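Local coordinates for structural protein VP1 (PDB 4U60) that forms the pentameric building block of a polyomavirus coat and binds sialylated glycans such as the GM1 oligosaccharide, at residues Met89-Ser94 with Arg274-Arg279; Asn200-Gly205 with Leu227-Gly232. All blocks are in the same frame, centred on the assembly; numbering follows the deposited sequence.

Interaction 1: residues Met89-Ser94 with Arg274-Arg279; sequences MWEAVS and RKRTVR
Lys275 CG lies over one face of the Trp90 indole, offset toward the rim, in a CH-pi contact (4.0 Å to the centroid of the six-membered ring); Trp90 NE1 donates a hydrogen bond to Pro76 O. On the other sheet face the carboxylate of Glu91 lies between the guanidinium groups of Arg274 and Arg276, which reach it from opposite faces of its plane. Each arginine grips side-on, NE to OE1 and NH2 to OE2, and presents the edge of its own plane to the acid. Arg274 NE meets Glu91 OE1 from well above the carboxylate plane at 2.9 Å, whereas Arg276 NH2 reaches Glu91 OE2 on the syn side, almost straight (2.9 Å, 172°). Four N-H bonds thus fix the rotation of the carboxylate and probably favour its charged form; Gly234 N adds another to OE2. Glu91 stretches out with CG anti to the backbone N (chi1 178°) alongside Arg274, while Arg276 bends at chi2 and chi3 to come in from the other side. Val93 CG2 covers one face of the Arg274 guanidinium and touches CD at 3.5 Å.

The strands pair antiparallel in the jelly-roll coat domain: Met89 with Arg276 and Glu91 with Arg274 are hydrogen-bonded pairs, Trp90 with Lys275 a non-hydrogen-bonded one. Just beyond, Val93 and Ser94 both face Leu272 in a classic beta bulge.

Back on the face of Glu91, Met89 SD touches Val278 CG1 at 3.9 Å, the two side chains crossing roughly at right angles.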
ATOM      1  N   MET C  89     -33.069 -19.286  17.383  1.00 23.04           N
ATOM      2  CA  MET C  89     -32.834 -18.186  16.462  1.00 21.83           C
ATOM      3  C   MET C  89     -31.757 -18.597  15.460  1.00 20.63           C
ATOM      4  O   MET C  89     -30.896 -19.411  15.781  1.00 20.67           O
ATOM      5  CB  MET C  89     -32.355 -16.950  17.215  1.00 21.54           C
ATOM      6  CG  MET C  89     -33.344 -16.433  18.235  1.00 22.66           C
ATOM      7  SD  MET C  89     -32.799 -14.878  18.975  1.00 22.22           S
ATOM      8  CE  MET C  89     -33.164 -13.737  17.654  1.00 21.59           C
ATOM      9  N   TRP C  90     -31.833 -18.039  14.259  1.00 19.62           N
ATOM     10  CA  TRP C  90     -30.762 -18.184  13.268  1.00 18.65           C
ATOM     11  C   TRP C  90     -29.642 -17.242  13.648  1.00 18.04           C
ATOM     12  O   TRP C  90     -29.874 -16.065  13.928  1.00 17.93           O
ATOM     13  CB  TRP C  90     -31.245 -17.862  11.854  1.00 18.44           C
ATOM     14  CG  TRP C  90     -32.159 -18.900  11.300  1.00 19.38           C
ATOM     15  CD1 TRP C  90     -33.497 -18.789  11.088  1.00 20.31           C
ATOM     16  CD2 TRP C  90     -31.798 -20.230  10.910  1.00 19.86           C
ATOM     17  NE1 TRP C  90     -33.999 -19.975  10.573  1.00 21.13           N
ATOM     18  CE2 TRP C  90     -32.966 -20.867  10.456  1.00 20.96           C
ATOM     19  CE3 TRP C  90     -30.587 -20.934  10.882  1.00 19.69           C
ATOM     20  CZ2 TRP C  90     -32.967 -22.188   9.978  1.00 21.90           C
ATOM     21  CZ3 TRP C  90     -30.586 -22.234  10.409  1.00 20.47           C
ATOM     22  CH2 TRP C  90     -31.770 -22.852   9.970  1.00 21.51           C
ATOM     23  N   GLU C  91     -28.424 -17.776  13.670  1.00 17.65           N
ATOM     24  CA  GLU C  91     -27.228 -17.001  13.985  1.00 17.11           C
ATOM     25  C   GLU C  91     -26.375 -16.948  12.721  1.00 16.34           C
ATOM     26  O   GLU C  91     -26.046 -17.981  12.172  1.00 16.46           O
ATOM     27  CB  GLU C  91     -26.468 -17.725  15.083  1.00 17.71           C
ATOM     28  CG  GLU C  91     -25.168 -17.083  15.520  1.00 17.60           C
ATOM     29  CD  GLU C  91     -24.412 -17.939  16.510  1.00 18.67           C
ATOM     30  OE1 GLU C  91     -24.882 -19.058  16.827  1.00 19.54           O
ATOM     31  OE2 GLU C  91     -23.341 -17.493  16.984  1.00 19.22           O
ATOM     32  N   ALA C  92     -26.052 -15.740  12.262  1.00 15.70           N
ATOM     33  CA  ALA C  92     -25.213 -15.567  11.076  1.00 15.31           C
ATOM     34  C   ALA C  92     -23.754 -15.800  11.470  1.00 15.39           C
ATOM     35  O   ALA C  92     -23.224 -15.110  12.308  1.00 15.59           O
ATOM     36  CB  ALA C  92     -25.392 -14.171  10.506  1.00 14.80           C
ATOM     37  N   VAL C  93     -23.129 -16.799  10.852  1.00 15.82           N
ATOM     38  CA  VAL C  93     -21.797 -17.260  11.237  1.00 15.94           C
ATOM     39  C   VAL C  93     -20.709 -16.603  10.373  1.00 15.25           C
ATOM     40  O   VAL C  93     -19.666 -16.229  10.873  1.00 14.97           O
ATOM     41  CB  VAL C  93     -21.686 -18.781  11.045  1.00 17.05           C
ATOM     42  CG1 VAL C  93     -20.280 -19.272  11.368  1.00 17.50           C
ATOM     43  CG2 VAL C  93     -22.720 -19.516  11.892  1.00 17.86           C
ATOM     44  N   SER C  94     -20.982 -16.488   9.086  1.00 14.91           N
ATOM     45  CA  SER C  94     -19.992 -15.992   8.130  1.00 14.86           C
ATOM     46  C   SER C  94     -20.661 -15.540   6.859  1.00 14.48           C
ATOM     47  O   SER C  94     -21.790 -15.942   6.558  1.00 14.52           O
ATOM     48  CB  SER C  94     -18.973 -17.108   7.809  1.00 15.66           C
ATOM     49  OG  SER C  94     -19.591 -18.239   7.211  1.00 16.29           O
ATOM     50  N   ARG C 274     -26.671 -20.714  11.414  1.00 19.41           N
ATOM     51  CA  ARG C 274     -26.818 -21.894  12.228  1.00 20.41           C
ATOM     52  C   ARG C 274     -27.864 -21.644  13.296  1.00 21.07           C
ATOM     53  O   ARG C 274     -28.126 -20.499  13.669  1.00 20.09           O
ATOM     54  CB  ARG C 274     -25.486 -22.293  12.870  1.00 20.62           C
ATOM     55  CG  ARG C 274     -24.973 -21.334  13.935  1.00 20.40           C
ATOM     56  CD  ARG C 274     -23.619 -21.758  14.464  1.00 20.91           C
ATOM     57  NE  ARG C 274     -23.051 -20.765  15.373  1.00 21.04           N
ATOM     58  CZ  ARG C 274     -21.769 -20.729  15.766  1.00 21.56           C
ATOM     59  NH1 ARG C 274     -20.899 -21.630  15.342  1.00 22.41           N
ATOM     60  NH2 ARG C 274     -21.352 -19.791  16.596  1.00 21.48           N
ATOM     61  N   LYS C 275     -28.454 -22.721  13.788  1.00 22.32           N
ATOM     62  CA  LYS C 275     -29.465 -22.608  14.821  1.00 23.44           C
ATOM     63  C   LYS C 275     -28.831 -22.434  16.190  1.00 23.80           C
ATOM     64  O   LYS C 275     -27.966 -23.220  16.584  1.00 24.66           O
ATOM     65  CB  LYS C 275     -30.370 -23.836  14.844  1.00 25.02           C
ATOM     66  CG  LYS C 275     -31.349 -23.901  13.692  1.00 25.62           C
ATOM     67  CD  LYS C 275     -32.231 -25.138  13.797  1.00 27.53           C
ATOM     68  CE  LYS C 275     -33.045 -25.332  12.524  1.00 28.24           C
ATOM     69  NZ  LYS C 275     -33.821 -26.601  12.557  1.00 30.18           N
ATOM     70  N   ARG C 276     -29.303 -21.415  16.905  1.00 23.19           N
ATOM     71  CA  ARG C 276     -28.843 -21.099  18.253  1.00 23.43           C
ATOM     72  C   ARG C 276     -30.026 -21.051  19.230  1.00 24.15           C
ATOM     73  O   ARG C 276     -31.017 -20.360  18.997  1.00 23.45           O
ATOM     74  CB  ARG C 276     -28.144 -19.745  18.254  1.00 22.40           C
ATOM     75  CG  ARG C 276     -27.778 -19.206  19.635  1.00 22.72           C
ATOM     76  CD  ARG C 276     -26.567 -19.907  20.224  1.00 23.40           C
ATOM     77  NE  ARG C 276     -25.331 -19.403  19.629  1.00 22.78           N
ATOM     78  CZ  ARG C 276     -24.127 -19.414  20.209  1.00 23.24           C
ATOM     79  NH1 ARG C 276     -23.956 -19.926  21.423  1.00 24.65           N
ATOM     80  NH2 ARG C 276     -23.086 -18.893  19.562  1.00 22.75           N
ATOM     81  N   THR C 277     -29.897 -21.763  20.340  1.00 25.27           N
ATOM     82  CA  THR C 277     -30.912 -21.696  21.396  1.00 26.70           C
ATOM     83  C   THR C 277     -30.699 -20.444  22.246  1.00 26.80           C
ATOM     84  O   THR C 277     -29.566 -20.071  22.548  1.00 26.29           O
ATOM     85  CB  THR C 277     -30.892 -22.966  22.263  1.00 28.05           C
ATOM     86  OG1 THR C 277     -31.080 -24.107  21.421  1.00 28.50           O
ATOM     87  CG2 THR C 277     -32.020 -22.927  23.336  1.00 29.10           C
ATOM     88  N   VAL C 278     -31.807 -19.794  22.613  1.00 27.36           N
ATOM     89  CA  VAL C 278     -31.801 -18.595  23.450  1.00 27.51           C
ATOM     90  C   VAL C 278     -32.865 -18.726  24.552  1.00 29.14           C
ATOM     91  O   VAL C 278     -33.852 -19.451  24.413  1.00 29.58           O
ATOM     92  CB  VAL C 278     -32.045 -17.305  22.627  1.00 26.42           C
ATOM     93  CG1 VAL C 278     -31.041 -17.221  21.485  1.00 25.54           C
ATOM     94  CG2 VAL C 278     -33.465 -17.235  22.072  1.00 26.57           C
ATOM     95  N   ARG C 279     -32.653 -17.988  25.628  1.00 30.53           N
ATOM     96  CA  ARG C 279     -33.593 -17.946  26.743  1.00 33.08           C
ATOM     97  C   ARG C 279     -34.894 -17.263  26.361  1.00 33.19           C
ATOM     98  O   ARG C 279     -34.905 -16.320  25.564  1.00 32.06           O
ATOM     99  CB  ARG C 279     -32.987 -17.177  27.899  1.00 34.54           C
ATOM    100  CG  ARG C 279     -31.761 -17.823  28.498  1.00 36.95           C
ATOM    101  CD  ARG C 279     -31.529 -17.310  29.922  1.00 39.85           C
ATOM    102  NE  ARG C 279     -30.482 -18.076  30.592  1.00 42.80           N
ATOM    103  CZ  ARG C 279     -30.617 -19.326  31.033  1.00 45.06           C
ATOM    104  NH1 ARG C 279     -31.766 -19.987  30.897  1.00 47.74           N
ATOM    105  NH2 ARG C 279     -29.586 -19.927  31.617  1.00 46.86           N
TER

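Interaction 2: residues Asn200-Gly205 with Leu227-Gly232; sequences NTRYYG and LLDENG. With EDO (1,2-ethanediol), chain S.
Hydrogen bonding centres on the Arg202 guanidinium and the carbonyl of Leu227. Arg202 NE donates to Leu227 O at 2.9 Å, a bent bond (135°) with the donor tilted from the carbonyl plane; NH2 adds a weak one to the same oxygen. A 1,2-ethanediol, probably from the crystallisation liquor, sits at the guanidinium edge: Arg202 NH2 donates to its O1 at 2.8 Å, and its O2 gives a hydrogen bond of 2.9 Å to Asn200 OD1. Asn200 OD1 also accepts from Leu236 N.

The charge contact is looser. Asp229 OD2 lies 4.0 Å from Arg202 NH2, well out of the guanidinium plane, a long salt bridge in which no N-H points at the acid.

Van der Waals contact rests on Leu227 CD2, which comes within 3.9 Å of Arg202 CG and 3.7 Å of Tyr204 OH, at the edge of the tyrosine ring. With CG anti to the carbonyl carbon (chi1 -49°), Arg202 CB and CG lie against this methyl, and the bend at chi2 then turns CD and NE toward the Leu227 carbonyl.

Beyond the contact, Tyr204 stacks on Phe133, and Tyr204 and Gly205 pair antiparallel with a strand of a neighbouring subunit, continuing the sheet across the pentamer interface.

The loop itself is shaped locally: Asp229 OD1 accepts from Asn231 N at 2.8 Å, and Gly232 takes the last position with positive phi. Asp229 to Gly232 is a type I beta turn with an Asx turn at its start.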
ATOM      1  N   ASN C 200     -25.874  -6.089  17.192  1.00 14.52           N
ATOM      2  CA  ASN C 200     -26.342  -7.268  16.515  1.00 14.55           C
ATOM      3  C   ASN C 200     -26.167  -7.192  14.990  1.00 14.06           C
ATOM      4  O   ASN C 200     -26.837  -7.896  14.259  1.00 13.69           O
ATOM      5  CB  ASN C 200     -27.820  -7.454  16.896  1.00 14.88           C
ATOM      6  CG  ASN C 200     -28.329  -8.851  16.620  1.00 15.50           C
ATOM      7  OD1 ASN C 200     -27.605  -9.839  16.761  1.00 15.65           O
ATOM      8  ND2 ASN C 200     -29.615  -8.943  16.257  1.00 15.62           N
ATOM      9  N   THR C 201     -25.238  -6.351  14.535  1.00 13.36           N
ATOM     10  CA  THR C 201     -24.853  -6.216  13.123  1.00 12.83           C
ATOM     11  C   THR C 201     -23.342  -6.106  13.041  1.00 12.73           C
ATOM     12  O   THR C 201     -22.708  -5.534  13.919  1.00 13.20           O
ATOM     13  CB  THR C 201     -25.517  -4.973  12.491  1.00 12.64           C
ATOM     14  OG1 THR C 201     -26.942  -5.201  12.429  1.00 13.21           O
ATOM     15  CG2 THR C 201     -24.949  -4.629  11.105  1.00 12.48           C
ATOM     16  N   ARG C 202     -22.756  -6.634  11.989  1.00 12.15           N
ATOM     17  CA  ARG C 202     -21.347  -6.368  11.700  1.00 11.82           C
ATOM     18  C   ARG C 202     -21.306  -5.516  10.455  1.00 11.02           C
ATOM     19  O   ARG C 202     -21.978  -5.821   9.474  1.00 10.95           O
ATOM     20  CB  ARG C 202     -20.596  -7.667  11.439  1.00 12.45           C
ATOM     21  CG  ARG C 202     -20.817  -8.741  12.482  1.00 13.59           C
ATOM     22  CD  ARG C 202     -20.412  -8.303  13.888  1.00 14.11           C
ATOM     23  NE  ARG C 202     -20.621  -9.431  14.775  1.00 15.59           N
ATOM     24  CZ  ARG C 202     -21.558  -9.528  15.713  1.00 15.91           C
ATOM     25  NH1 ARG C 202     -22.359  -8.505  16.045  1.00 16.10           N
ATOM     26  NH2 ARG C 202     -21.662 -10.665  16.350  1.00 17.23           N
ATOM     27  N   TYR C 203     -20.521  -4.450  10.473  1.00 10.55           N
ATOM     28  CA  TYR C 203     -20.362  -3.621   9.268  1.00 10.20           C
ATOM     29  C   TYR C 203     -18.889  -3.305   9.001  1.00 10.19           C
ATOM     30  O   TYR C 203     -18.062  -3.291   9.915  1.00  9.80           O
ATOM     31  CB  TYR C 203     -21.191  -2.313   9.321  1.00 10.24           C
ATOM     32  CG  TYR C 203     -20.885  -1.399  10.485  1.00 10.41           C
ATOM     33  CD1 TYR C 203     -19.814  -0.501  10.445  1.00 10.30           C
ATOM     34  CD2 TYR C 203     -21.683  -1.412  11.624  1.00 10.79           C
ATOM     35  CE1 TYR C 203     -19.545   0.340  11.522  1.00 10.31           C
ATOM     36  CE2 TYR C 203     -21.434  -0.579  12.699  1.00 10.74           C
ATOM     37  CZ  TYR C 203     -20.365   0.287  12.651  1.00 10.74           C
ATOM     38  OH  TYR C 203     -20.100   1.108  13.713  1.00 11.12           O
ATOM     39  N   TYR C 204     -18.592  -3.117   7.717  1.00 10.17           N
ATOM     40  CA  TYR C 204     -17.225  -2.927   7.232  1.00 10.71           C
ATOM     41  C   TYR C 204     -17.307  -1.916   6.133  1.00 10.51           C
ATOM     42  O   TYR C 204     -18.084  -2.085   5.202  1.00 10.64           O
ATOM     43  CB  TYR C 204     -16.620  -4.239   6.670  1.00 11.49           C
ATOM     44  CG  TYR C 204     -16.854  -5.444   7.541  1.00 12.67           C
ATOM     45  CD1 TYR C 204     -18.094  -6.084   7.550  1.00 13.28           C
ATOM     46  CD2 TYR C 204     -15.860  -5.941   8.354  1.00 13.93           C
ATOM     47  CE1 TYR C 204     -18.335  -7.177   8.367  1.00 14.62           C
ATOM     48  CE2 TYR C 204     -16.094  -7.057   9.168  1.00 14.63           C
ATOM     49  CZ  TYR C 204     -17.334  -7.665   9.162  1.00 14.88           C
ATOM     50  OH  TYR C 204     -17.613  -8.778   9.946  1.00 15.92           O
ATOM     51  N   GLY C 205     -16.452  -0.898   6.184  1.00 10.48           N
ATOM     52  CA  GLY C 205     -16.488   0.125   5.153  1.00 10.21           C
ATOM     53  C   GLY C 205     -15.136   0.755   4.876  1.00 10.41           C
ATOM     54  O   GLY C 205     -14.225   0.725   5.712  1.00  9.93           O
ATOM     55  N   LEU C 227     -18.416 -13.627  10.957  1.00 15.38           N
ATOM     56  CA  LEU C 227     -19.336 -12.683  11.597  1.00 14.98           C
ATOM     57  C   LEU C 227     -19.467 -12.883  13.114  1.00 15.54           C
ATOM     58  O   LEU C 227     -20.142 -12.108  13.798  1.00 15.17           O
ATOM     59  CB  LEU C 227     -20.715 -12.759  10.925  1.00 14.73           C
ATOM     60  CG  LEU C 227     -20.752 -12.377   9.439  1.00 13.97           C
ATOM     61  CD1 LEU C 227     -22.100 -12.773   8.851  1.00 14.05           C
ATOM     62  CD2 LEU C 227     -20.518 -10.887   9.250  1.00 13.44           C
ATOM     63  N   LEU C 228     -18.845 -13.930  13.632  1.00 16.28           N
ATOM     64  CA  LEU C 228     -18.827 -14.168  15.077  1.00 17.54           C
ATOM     65  C   LEU C 228     -18.080 -13.046  15.805  1.00 18.07           C
ATOM     66  O   LEU C 228     -17.059 -12.552  15.331  1.00 17.87           O
ATOM     67  CB  LEU C 228     -18.159 -15.499  15.373  1.00 18.54           C
ATOM     68  CG  LEU C 228     -18.797 -16.735  14.717  1.00 18.90           C
ATOM     69  CD1 LEU C 228     -18.120 -17.997  15.235  1.00 20.33           C
ATOM     70  CD2 LEU C 228     -20.296 -16.813  14.963  1.00 18.94           C
ATOM     71  N   ASP C 229     -18.588 -12.635  16.955  1.00 19.25           N
ATOM     72  CA  ASP C 229     -17.881 -11.633  17.751  1.00 20.49           C
ATOM     73  C   ASP C 229     -16.803 -12.280  18.613  1.00 22.50           C
ATOM     74  O   ASP C 229     -16.519 -13.478  18.477  1.00 22.28           O
ATOM     75  CB  ASP C 229     -18.873 -10.796  18.554  1.00 20.61           C
ATOM     76  CG  ASP C 229     -19.578 -11.569  19.668  1.00 21.85           C
ATOM     77  OD1 ASP C 229     -19.158 -12.677  20.060  1.00 21.91           O
ATOM     78  OD2 ASP C 229     -20.597 -11.032  20.153  1.00 23.53           O
ATOM     79  N   GLU C 230     -16.211 -11.488  19.513  1.00 24.63           N
ATOM     80  CA  GLU C 230     -15.143 -11.969  20.400  1.00 27.81           C
ATOM     81  C   GLU C 230     -15.586 -13.073  21.366  1.00 28.86           C
ATOM     82  O   GLU C 230     -14.752 -13.828  21.869  1.00 29.47           O
ATOM     83  CB  GLU C 230     -14.489 -10.802  21.174  1.00 29.72           C
ATOM     84  CG  GLU C 230     -15.440  -9.933  21.999  1.00 31.36           C
ATOM     85  CD  GLU C 230     -15.886  -8.685  21.263  1.00 33.29           C
ATOM     86  OE1 GLU C 230     -16.438  -8.813  20.150  1.00 32.18           O
ATOM     87  OE2 GLU C 230     -15.696  -7.559  21.791  1.00 35.70           O
ATOM     88  N   ASN C 231     -16.891 -13.169  21.621  1.00 28.51           N
ATOM     89  CA  ASN C 231     -17.433 -14.240  22.453  1.00 29.36           C
ATOM     90  C   ASN C 231     -17.943 -15.425  21.634  1.00 27.85           C
ATOM     91  O   ASN C 231     -18.581 -16.304  22.174  1.00 28.57           O
ATOM     92  CB  ASN C 231     -18.570 -13.702  23.325  1.00 30.51           C
ATOM     93  CG  ASN C 231     -18.132 -12.535  24.194  1.00 31.85           C
ATOM     94  OD1 ASN C 231     -17.138 -12.630  24.908  1.00 34.80           O
ATOM     95  ND2 ASN C 231     -18.858 -11.429  24.122  1.00 32.20           N
ATOM     96  N   GLY C 232     -17.685 -15.436  20.328  1.00 25.75           N
ATOM     97  CA  GLY C 232     -18.109 -16.538  19.478  1.00 24.64           C
ATOM     98  C   GLY C 232     -19.571 -16.511  19.059  1.00 23.20           C
ATOM     99  O   GLY C 232     -20.121 -17.541  18.642  1.00 23.20           O
TER
HETATM  100  C1  EDO S 406     -24.575 -10.511  18.212  1.00 33.85           C
HETATM  101  O1  EDO S 406     -23.219 -10.386  18.658  1.00 33.44           O
HETATM  102  C2  EDO S 406     -25.445 -11.189  19.276  1.00 36.04           C
HETATM  103  O2  EDO S 406     -26.711 -10.516  19.415  1.00 37.46           O

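Overall arrangement
Both contacts are partly buried and reach the same sheet of the jelly roll, their centres about 13 Å apart. Interaction 1 joins two neighbouring strands, far apart in sequence, through regular backbone pairing and a compact ion network. Interaction 2 ties a strand at the subunit interface to an irregular loop, with one main side-chain-to-carbonyl bond, a long ion pair and a bound 1,2-ethanediol; it buries less than half as much surface. They meet directly: Val93 O probably accepts from Leu227 N, and the Gly232 carbonyl packs near both arginines of interaction 1. Another subunit borders interaction 2, whereas none touches the segments of interaction 1.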